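PDB 2ICS: deacetylase EF_0837 from Enterococcus faecalis, which uses two zinc ions to hydrolyse its substrates, deacetylating acetyl-(R)-mandelate with very low efficiency in vitro, and binds adenine in this crystal. Local coordinates for residues I244-T248 and L343-N347; M290-V295 and R351-I357. One frame throughout, in Å; residues are numbered along the deposited sequence.

Interaction 1: residues I244-T248 and L343-N347; sequences IGHGT and LTDSN
Gly247 O is gripped by two side chains, one from its own loop and one from across the contact. His246 ND1 donates to it at 2.7 Å, in the carbonyl plane on a lone pair and almost exactly in the plane of the imidazole, so this bond fixes the rotation of the ring. Ser346 OG donates to the same Gly247 O at 3.0 Å, but from well above the carbonyl plane. The serine hydroxyl lies anti to its own carbonyl carbon (chi1 -55°), which brings OG next to the imidazole as well, 3.1 Å from His246 CE1 in an oblique approach. Farther round the ring, Asp345 CA sits at the edge, 3.9 Å from His246 NE2. Ser346 CB meets the next carbonyl along, 3.1 Å from Thr248 O.

The segment 244-248 is the loop leaving strand 241-243 of the TIM barrel, on the active-site side: the nearest atoms of Gly247 and the side chain of Asp272, a ligand of the first zinc, are about 3 Å apart, while Gly245 O accepts a hydrogen bond from ND1 of His211, a ligand of the second. The segment 343-347 leaves the end of strand 331-344 in an Asx turn, in which Asp345 OD1 is met from above its carboxylate plane by Asn347 N at 2.9 Å; the same oxygen also bonds to Leu349 N, while OD2 holds Phe253 N. Ser346 OG has a further hydrogen-bonding partner in Phe251 N, and the phenyl ring of Phe251 meets the imidazole of His246 with their planes about 40° apart.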
ATOM      1  N   ILE A 244      -5.255   4.696   1.778  1.00 19.97           N
ATOM      2  CA  ILE A 244      -5.855   5.244   0.558  1.00 19.79           C
ATOM      3  C   ILE A 244      -6.482   4.222  -0.405  1.00 21.12           C
ATOM      4  O   ILE A 244      -7.667   4.317  -0.714  1.00 23.57           O
ATOM      5  CB  ILE A 244      -4.830   6.092  -0.243  1.00 20.05           C
ATOM      6  CG1 ILE A 244      -4.406   7.320   0.570  1.00 20.14           C
ATOM      7  CG2 ILE A 244      -5.447   6.552  -1.571  1.00 18.77           C
ATOM      8  CD1 ILE A 244      -5.528   8.310   0.832  1.00 19.60           C
ATOM      9  N   GLY A 245      -5.694   3.261  -0.886  1.00 22.02           N
ATOM     10  CA  GLY A 245      -6.214   2.273  -1.823  1.00 20.12           C
ATOM     11  C   GLY A 245      -7.002   2.946  -2.941  1.00 20.06           C
ATOM     12  O   GLY A 245      -8.139   2.569  -3.212  1.00 19.99           O
ATOM     13  N   HIS A 246      -6.385   3.931  -3.596  1.00 21.03           N
ATOM     14  CA  HIS A 246      -7.024   4.716  -4.660  1.00 20.58           C
ATOM     15  C   HIS A 246      -8.018   3.954  -5.524  1.00 22.07           C
ATOM     16  O   HIS A 246      -9.218   4.241  -5.499  1.00 21.11           O
ATOM     17  CB  HIS A 246      -5.971   5.366  -5.561  1.00 19.57           C
ATOM     18  CG  HIS A 246      -6.530   6.425  -6.466  1.00 19.45           C
ATOM     19  ND1 HIS A 246      -7.514   6.164  -7.395  1.00 17.11           N
ATOM     20  CD2 HIS A 246      -6.257   7.748  -6.568  1.00 15.92           C
ATOM     21  CE1 HIS A 246      -7.824   7.282  -8.030  1.00 19.24           C
ATOM     22  NE2 HIS A 246      -7.077   8.258  -7.548  1.00 18.70           N
ATOM     23  N   GLY A 247      -7.518   2.999  -6.302  1.00 22.06           N
ATOM     24  CA  GLY A 247      -8.393   2.205  -7.142  1.00 21.87           C
ATOM     25  C   GLY A 247      -9.180   2.968  -8.194  1.00 22.76           C
ATOM     26  O   GLY A 247      -9.093   4.190  -8.321  1.00 22.84           O
ATOM     27  N   THR A 248      -9.955   2.224  -8.968  1.00 22.60           N
ATOM     28  CA  THR A 248     -10.761   2.807 -10.020  1.00 23.99           C
ATOM     29  C   THR A 248     -11.885   3.676  -9.463  1.00 24.47           C
ATOM     30  O   THR A 248     -12.241   4.683 -10.066  1.00 24.91           O
ATOM     31  CB  THR A 248     -11.357   1.700 -10.916  1.00 24.43           C
ATOM     32  OG1 THR A 248     -10.289   0.931 -11.480  1.00 24.36           O
ATOM     33  CG2 THR A 248     -12.199   2.298 -12.045  1.00 22.63           C
ATOM     34  N   LEU A 343      -4.393  15.758 -12.805  1.00 32.33           N
ATOM     35  CA  LEU A 343      -4.641  14.569 -12.004  1.00 30.90           C
ATOM     36  C   LEU A 343      -6.135  14.369 -11.878  1.00 29.14           C
ATOM     37  O   LEU A 343      -6.869  15.306 -11.581  1.00 29.65           O
ATOM     38  CB  LEU A 343      -4.017  14.725 -10.612  1.00 29.46           C
ATOM     39  CG  LEU A 343      -2.508  14.982 -10.552  1.00 28.06           C
ATOM     40  CD1 LEU A 343      -2.107  15.296  -9.118  1.00 27.98           C
ATOM     41  CD2 LEU A 343      -1.749  13.779 -11.061  1.00 24.81           C
ATOM     42  N   THR A 344      -6.579  13.139 -12.103  1.00 30.12           N
ATOM     43  CA  THR A 344      -7.999  12.805 -12.030  1.00 30.09           C
ATOM     44  C   THR A 344      -8.230  11.735 -10.970  1.00 27.88           C
ATOM     45  O   THR A 344      -7.489  10.757 -10.907  1.00 27.19           O
ATOM     46  CB  THR A 344      -8.495  12.254 -13.381  1.00 30.75           C
ATOM     47  OG1 THR A 344      -8.041  13.110 -14.435  1.00 36.69           O
ATOM     48  CG2 THR A 344     -10.011  12.186 -13.405  1.00 31.37           C
ATOM     49  N   ASP A 345      -9.254  11.908 -10.144  1.00 27.18           N
ATOM     50  CA  ASP A 345      -9.522  10.905  -9.126  1.00 27.97           C
ATOM     51  C   ASP A 345     -10.485   9.849  -9.651  1.00 27.60           C
ATOM     52  O   ASP A 345     -10.762   9.796 -10.848  1.00 28.49           O
ATOM     53  CB  ASP A 345     -10.070  11.541  -7.843  1.00 28.93           C
ATOM     54  CG  ASP A 345     -11.398  12.242  -8.049  1.00 27.85           C
ATOM     55  OD1 ASP A 345     -12.061  12.008  -9.081  1.00 28.23           O
ATOM     56  OD2 ASP A 345     -11.784  13.022  -7.154  1.00 30.32           O
ATOM     57  N   SER A 346     -10.994   9.018  -8.750  1.00 27.28           N
ATOM     58  CA  SER A 346     -11.901   7.935  -9.113  1.00 29.00           C
ATOM     59  C   SER A 346     -13.287   8.395  -9.541  1.00 30.58           C
ATOM     60  O   SER A 346     -14.028   7.636 -10.160  1.00 31.99           O
ATOM     61  CB  SER A 346     -12.052   6.962  -7.939  1.00 26.95           C
ATOM     62  OG  SER A 346     -10.796   6.474  -7.503  1.00 25.55           O
ATOM     63  N   ASN A 347     -13.638   9.632  -9.209  1.00 31.41           N
ATOM     64  CA  ASN A 347     -14.954  10.151  -9.547  1.00 31.48           C
ATOM     65  C   ASN A 347     -14.948  11.279 -10.578  1.00 33.72           C
ATOM     66  O   ASN A 347     -15.928  12.012 -10.703  1.00 33.88           O
ATOM     67  CB  ASN A 347     -15.658  10.608  -8.270  1.00 29.69           C
ATOM     68  CG  ASN A 347     -15.866   9.470  -7.285  1.00 28.22           C
ATOM     69  OD1 ASN A 347     -15.500   9.570  -6.114  1.00 25.42           O
ATOM     70  ND2 ASN A 347     -16.465   8.379  -7.758  1.00 28.00           N
TER

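Interaction 2: residues M290-V295 and R351-I357; sequences MEKLRV and RVAKEQI
Helix 290-295 lies over a corner in the chain at Lys354: its axis runs 8.5 Å from that of strand 351-353, at 103°, and equally far from strand 355-357, at 151° and thus nearer antiparallel. Arg294 forms a salt bridge with Glu355, gripping it side-on with two nitrogens that share one oxygen, NE to OE1 at 2.6 Å and NH2 to OE1 at 3.0 Å. OE1 lies in the guanidinium plane, although the carboxylate is turned 44° from it. The arginine chain is bent beyond CG to bring its NE edge round to the carboxylate, and Trp300 NE1 gives OE1 a third donor.

One turn back along the helix, Glu291 uses the anti lone pair of OE2 to accept from Ile357 N at 3.0 Å, and its other oxygen is held in a salt bridge by Lys341. A water donates to both Glu291 O and Glu355 O, joining helix and strand backbones. The contact thus packs helix 286-296 of the TIM barrel against the long hairpin of strands 331-344 and 350-364, well away from the zinc site. Methyl groups pack at both ends of the helical segment. The selenomethionine methyl CE of Met290 touches Ile357 CD1 at 3.7 Å, the two side chains meeting at a slant, while Val295 CG2 rests 3.8 Å from Val352 O and 4.1 Å from Arg351 CB. The guanidinium of Arg351 leads away to a salt bridge with Glu257.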
HETATM    1  N   MSE A 290       0.852   9.642  -5.032  1.00 21.32           N
HETATM    2  CA  MSE A 290       1.568  10.492  -4.091  1.00 22.85           C
HETATM    3  C   MSE A 290       1.413  11.971  -4.481  1.00 22.42           C
HETATM    4  O   MSE A 290       1.265  12.837  -3.616  1.00 18.79           O
HETATM    5  CB  MSE A 290       3.048  10.099  -4.067  1.00 24.84           C
HETATM    6  CG  MSE A 290       3.292   8.684  -3.533  1.00 29.54           C
HETATM    7 SE   MSE A 290       5.068   8.009  -3.939  1.00 39.31          SE
HETATM    8  CE  MSE A 290       6.097   9.175  -2.797  1.00 31.20           C
ATOM      9  N   GLU A 291       1.441  12.250  -5.784  1.00 21.88           N
ATOM     10  CA  GLU A 291       1.293  13.613  -6.275  1.00 23.40           C
ATOM     11  C   GLU A 291      -0.124  14.116  -6.010  1.00 23.55           C
ATOM     12  O   GLU A 291      -0.355  15.321  -5.916  1.00 21.47           O
ATOM     13  CB  GLU A 291       1.595  13.678  -7.777  1.00 24.33           C
ATOM     14  CG  GLU A 291       2.985  13.179  -8.141  1.00 26.88           C
ATOM     15  CD  GLU A 291       3.162  12.991  -9.630  1.00 28.29           C
ATOM     16  OE1 GLU A 291       2.153  12.719 -10.313  1.00 29.13           O
ATOM     17  OE2 GLU A 291       4.309  13.102 -10.114  1.00 31.79           O
ATOM     18  N   LYS A 292      -1.077  13.194  -5.890  1.00 24.30           N
ATOM     19  CA  LYS A 292      -2.456  13.593  -5.616  1.00 23.70           C
ATOM     20  C   LYS A 292      -2.595  14.076  -4.174  1.00 24.05           C
ATOM     21  O   LYS A 292      -3.286  15.054  -3.903  1.00 25.12           O
ATOM     22  CB  LYS A 292      -3.417  12.437  -5.894  1.00 21.54           C
ATOM     23  CG  LYS A 292      -3.558  12.127  -7.384  1.00 24.12           C
ATOM     24  CD  LYS A 292      -4.518  10.971  -7.655  1.00 21.87           C
ATOM     25  CE  LYS A 292      -4.583  10.680  -9.152  1.00 22.89           C
ATOM     26  NZ  LYS A 292      -5.320   9.431  -9.472  1.00 22.43           N
ATOM     27  N   LEU A 293      -1.939  13.401  -3.237  1.00 25.71           N
ATOM     28  CA  LEU A 293      -2.020  13.849  -1.852  1.00 26.57           C
ATOM     29  C   LEU A 293      -1.158  15.085  -1.658  1.00 26.32           C
ATOM     30  O   LEU A 293      -1.336  15.837  -0.701  1.00 24.92           O
ATOM     31  CB  LEU A 293      -1.602  12.728  -0.910  1.00 24.91           C
ATOM     32  CG  LEU A 293      -2.813  11.790  -0.882  1.00 26.93           C
ATOM     33  CD1 LEU A 293      -2.393  10.359  -1.093  1.00 24.41           C
ATOM     34  CD2 LEU A 293      -3.567  11.995   0.419  1.00 21.36           C
ATOM     35  N   ARG A 294      -0.228  15.303  -2.579  1.00 27.54           N
ATOM     36  CA  ARG A 294       0.624  16.476  -2.505  1.00 28.34           C
ATOM     37  C   ARG A 294      -0.244  17.667  -2.877  1.00 28.36           C
ATOM     38  O   ARG A 294      -0.223  18.694  -2.203  1.00 28.85           O
ATOM     39  CB  ARG A 294       1.799  16.359  -3.479  1.00 29.80           C
ATOM     40  CG  ARG A 294       2.612  17.645  -3.631  1.00 30.74           C
ATOM     41  CD  ARG A 294       3.022  18.208  -2.283  1.00 34.42           C
ATOM     42  NE  ARG A 294       3.792  19.442  -2.406  1.00 35.55           N
ATOM     43  CZ  ARG A 294       3.731  20.448  -1.537  1.00 37.38           C
ATOM     44  NH1 ARG A 294       2.929  20.372  -0.479  1.00 33.91           N
ATOM     45  NH2 ARG A 294       4.474  21.531  -1.722  1.00 36.42           N
ATOM     46  N   VAL A 295      -1.026  17.513  -3.941  1.00 27.92           N
ATOM     47  CA  VAL A 295      -1.899  18.584  -4.403  1.00 29.76           C
ATOM     48  C   VAL A 295      -3.023  18.817  -3.391  1.00 29.08           C
ATOM     49  O   VAL A 295      -3.538  19.928  -3.272  1.00 27.79           O
ATOM     50  CB  VAL A 295      -2.503  18.260  -5.799  1.00 31.68           C
ATOM     51  CG1 VAL A 295      -3.603  17.218  -5.675  1.00 33.30           C
ATOM     52  CG2 VAL A 295      -3.034  19.528  -6.439  1.00 32.57           C
ATOM     53  N   ARG A 351      -7.560  18.049 -10.702  1.00 31.84           N
ATOM     54  CA  ARG A 351      -6.716  18.987  -9.975  1.00 32.11           C
ATOM     55  C   ARG A 351      -5.409  19.125 -10.750  1.00 33.46           C
ATOM     56  O   ARG A 351      -4.928  18.166 -11.352  1.00 32.17           O
ATOM     57  CB  ARG A 351      -6.430  18.471  -8.557  1.00 30.36           C
ATOM     58  CG  ARG A 351      -7.662  18.265  -7.674  1.00 29.69           C
ATOM     59  CD  ARG A 351      -8.344  19.590  -7.356  1.00 29.55           C
ATOM     60  NE  ARG A 351      -9.382  19.466  -6.332  1.00 27.43           N
ATOM     61  CZ  ARG A 351     -10.636  19.093  -6.565  1.00 26.99           C
ATOM     62  NH1 ARG A 351     -11.030  18.800  -7.796  1.00 27.83           N
ATOM     63  NH2 ARG A 351     -11.504  19.025  -5.563  1.00 24.82           N
ATOM     64  N   VAL A 352      -4.838  20.320 -10.752  1.00 35.77           N
ATOM     65  CA  VAL A 352      -3.588  20.534 -11.466  1.00 37.24           C
ATOM     66  C   VAL A 352      -2.425  20.514 -10.483  1.00 37.55           C
ATOM     67  O   VAL A 352      -2.302  21.400  -9.642  1.00 39.29           O
ATOM     68  CB  VAL A 352      -3.607  21.876 -12.230  1.00 37.55           C
ATOM     69  CG1 VAL A 352      -2.292  22.081 -12.966  1.00 40.17           C
ATOM     70  CG2 VAL A 352      -4.760  21.886 -13.215  1.00 38.41           C
ATOM     71  N   ALA A 353      -1.585  19.489 -10.580  1.00 37.92           N
ATOM     72  CA  ALA A 353      -0.433  19.367  -9.694  1.00 38.23           C
ATOM     73  C   ALA A 353       0.687  20.276 -10.171  1.00 38.53           C
ATOM     74  O   ALA A 353       0.865  20.476 -11.372  1.00 37.99           O
ATOM     75  CB  ALA A 353       0.053  17.927  -9.656  1.00 37.50           C
ATOM     76  N   LYS A 354       1.438  20.826  -9.224  1.00 39.43           N
ATOM     77  CA  LYS A 354       2.546  21.711  -9.548  1.00 40.31           C
ATOM     78  C   LYS A 354       3.878  20.990  -9.373  1.00 39.05           C
ATOM     79  O   LYS A 354       4.913  21.472  -9.835  1.00 38.51           O
ATOM     80  CB  LYS A 354       2.529  22.941  -8.638  1.00 44.21           C
ATOM     81  CG  LYS A 354       1.273  23.794  -8.727  1.00 48.68           C
ATOM     82  CD  LYS A 354       1.323  24.923  -7.700  1.00 53.04           C
ATOM     83  CE  LYS A 354       0.128  25.855  -7.830  1.00 55.44           C
ATOM     84  NZ  LYS A 354       0.085  26.511  -9.170  1.00 57.70           N
ATOM     85  N   GLU A 355       3.853  19.838  -8.705  1.00 35.31           N
ATOM     86  CA  GLU A 355       5.084  19.090  -8.471  1.00 34.92           C
ATOM     87  C   GLU A 355       4.947  17.603  -8.811  1.00 34.74           C
ATOM     88  O   GLU A 355       3.936  16.968  -8.502  1.00 32.37           O
ATOM     89  CB  GLU A 355       5.516  19.264  -7.011  1.00 37.07           C
ATOM     90  CG  GLU A 355       5.419  20.711  -6.520  1.00 40.43           C
ATOM     91  CD  GLU A 355       5.949  20.907  -5.110  1.00 43.15           C
ATOM     92  OE1 GLU A 355       5.481  20.218  -4.182  1.00 45.69           O
ATOM     93  OE2 GLU A 355       6.837  21.760  -4.926  1.00 46.26           O
ATOM     94  N   GLN A 356       5.979  17.059  -9.449  1.00 33.56           N
ATOM     95  CA  GLN A 356       5.995  15.660  -9.854  1.00 33.99           C
ATOM     96  C   GLN A 356       7.168  14.903  -9.237  1.00 34.16           C
ATOM     97  O   GLN A 356       8.298  15.401  -9.219  1.00 33.97           O
ATOM     98  CB  GLN A 356       6.086  15.558 -11.381  1.00 34.56           C
ATOM     99  CG  GLN A 356       4.852  16.027 -12.136  1.00 34.41           C
ATOM    100  CD  GLN A 356       5.058  16.017 -13.644  1.00 34.77           C
ATOM    101  OE1 GLN A 356       5.543  15.036 -14.207  1.00 34.98           O
ATOM    102  NE2 GLN A 356       4.684  17.109 -14.303  1.00 34.95           N
ATOM    103  N   ILE A 357       6.899  13.701  -8.730  1.00 30.93           N
ATOM    104  CA  ILE A 357       7.953  12.887  -8.141  1.00 30.90           C
ATOM    105  C   ILE A 357       8.243  11.752  -9.123  1.00 32.12           C
ATOM    106  O   ILE A 357       7.318  11.131  -9.649  1.00 28.86           O
ATOM    107  CB  ILE A 357       7.536  12.342  -6.743  1.00 29.84           C
ATOM    108  CG1 ILE A 357       8.693  11.552  -6.129  1.00 28.94           C
ATOM    109  CG2 ILE A 357       6.268  11.496  -6.852  1.00 26.16           C
ATOM    110  CD1 ILE A 357       8.525  11.266  -4.643  1.00 24.97           C
TER
HETATM  111  O   HOH W   1       1.806  17.055  -6.571  1.00 29.76           O

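Interactions 1 and 2 lie with their centres 13 Å apart on the same side of the chain's centre, and their segments alternate along the sequence: 244-248, 290-295, 343-347, 351-357. Strands 331-344 and 350-364 are successive in the chain and neighbours in one sheet, paired where Leu343 meets Arg351. Lys292, on the helix of interaction 2, extends its NZ to Thr344 O of interaction 1, and Leu343 packs on Ala353. The end of the hairpin near the turn therefore borders the barrel loop beside the zinc site, whereas interaction 2 fastens its later strand to helix 286-296, farther from the metals.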